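2-oxoadipate dioxygenase/decarboxylase (Pseudomonas putida, PDB 6W1G) catalyses the iron(II)-dependent decarboxylation and hydroxylation of 2-oxoadipate by dioxygen to D-2-hydroxyglutarate in D-lysine catabolism. Local coordinates at residues A[32-35]-A[36-40]. Residues are numbered along the deposited sequence; the frame is centred on the assembly and turned at random.
Sequences GTLL and ELVSE
L34 and V38, one turn apart, meet on the buried face of their helix: V38 CG2 lies 4.1 Å from both CG and CD1 of L34, so one valine methyl rests against the branch of the leucine rather than a single methyl end. V38 CG1 stands anti to the backbone N (chi1 169°), which leaves CG2 beside that N and aims it back at the preceding turn. There CG2 also comes within 3.2 Å of L34 O, the same carbonyl oxygen that accepts the V38 N-H at 2.8 Å. This bond is the shortest of four successive i to i+4 backbone bonds. The regular ladder identifies 32-40 as an uninterrupted alpha-helical part of helix 29-48. Its apolar side packs against helix 234-240 and strand 226-229: L34, L37 and V38 touch I237 of the helix, while L34 and V38 also reach P229 on the strand. The side chain of L34 comes to about 7 Å from that of E294, a ligand of the bound nickel, and about 11 Å from the nickel itself, so the packing is near the metal site but not in contact with the ion. Toward solvent the link is looser, and the side-chain ends of T33 and E36 are joined through a water, 2.8 Å from T33 OG1 and donating to E36 OE1 over a longer 3.2 Å. The E36 chain is extended beyond CG, and CG itself passes 3.5 Å from G32 O.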
# COMPACT_ATOMS: atom_id res chain seq x y z
N GLY A 32 2.18 -10.17 -15.34
CA GLY A 32 2.26 -11.60 -15.16
C GLY A 32 3.69 -12.11 -15.08
O GLY A 32 4.01 -12.99 -14.26
N THR A 33 4.58 -11.58 -15.94
CA THR A 33 6.00 -11.91 -15.85
C THR A 33 6.55 -11.55 -14.48
O THR A 33 7.28 -12.34 -13.87
CB THR A 33 6.71 -11.16 -16.96
OG1 THR A 33 6.08 -11.48 -18.20
CG2 THR A 33 8.16 -11.55 -17.00
N LEU A 34 6.23 -10.36 -14.00
CA LEU A 34 6.67 -9.97 -12.66
C LEU A 34 6.17 -10.94 -11.59
O LEU A 34 6.92 -11.32 -10.68
CB LEU A 34 6.20 -8.56 -12.35
CG LEU A 34 6.58 -8.05 -10.95
CD1 LEU A 34 8.06 -7.89 -10.80
CD2 LEU A 34 5.86 -6.75 -10.69
N LEU A 35 4.91 -11.33 -11.66
CA LEU A 35 4.39 -12.25 -10.66
C LEU A 35 5.15 -13.56 -10.63
O LEU A 35 5.38 -14.14 -9.55
CB LEU A 35 2.91 -12.55 -10.85
CG LEU A 35 1.94 -11.40 -10.65
CD1 LEU A 35 0.54 -11.96 -10.79
CD2 LEU A 35 2.12 -10.71 -9.39
N GLU A 36 5.55 -14.08 -11.80
CA GLU A 36 6.33 -15.32 -11.82
C GLU A 36 7.68 -15.12 -11.14
O GLU A 36 8.13 -15.98 -10.38
CB GLU A 36 6.50 -15.77 -13.27
CG GLU A 36 5.21 -16.23 -13.92
CD GLU A 36 5.33 -16.60 -15.38
OE1 GLU A 36 6.31 -16.18 -16.04
OE2 GLU A 36 4.42 -17.30 -15.88
N LEU A 37 8.30 -13.98 -11.37
CA LEU A 37 9.58 -13.68 -10.75
C LEU A 37 9.43 -13.53 -9.24
O LEU A 37 10.25 -14.02 -8.48
CB LEU A 37 10.13 -12.42 -11.38
CG LEU A 37 11.55 -12.03 -10.99
CD1 LEU A 37 12.58 -13.11 -11.40
CD2 LEU A 37 11.85 -10.71 -11.66
N VAL A 38 8.36 -12.88 -8.79
CA VAL A 38 8.12 -12.69 -7.36
C VAL A 38 7.96 -14.03 -6.67
O VAL A 38 8.52 -14.26 -5.58
CB VAL A 38 6.89 -11.80 -7.14
CG1 VAL A 38 6.47 -11.81 -5.65
CG2 VAL A 38 7.17 -10.36 -7.59
N SER A 39 7.20 -14.94 -7.28
CA SER A 39 7.01 -16.24 -6.66
C SER A 39 8.34 -16.97 -6.51
O SER A 39 8.61 -17.59 -5.48
CB SER A 39 6.04 -17.06 -7.50
OG SER A 39 5.87 -18.35 -6.94
N GLU A 40 9.18 -16.91 -7.54
CA GLU A 40 10.48 -17.59 -7.48
C GLU A 40 11.38 -16.97 -6.41
O GLU A 40 12.01 -17.69 -5.63
CB GLU A 40 11.15 -17.46 -8.84
CG GLU A 40 12.47 -18.17 -8.99
CD GLU A 40 12.97 -18.16 -10.44
OE1 GLU A 40 13.20 -17.07 -10.99
OE2 GLU A 40 13.13 -19.26 -11.02
O HOH W 1 6.26 -14.23 -18.62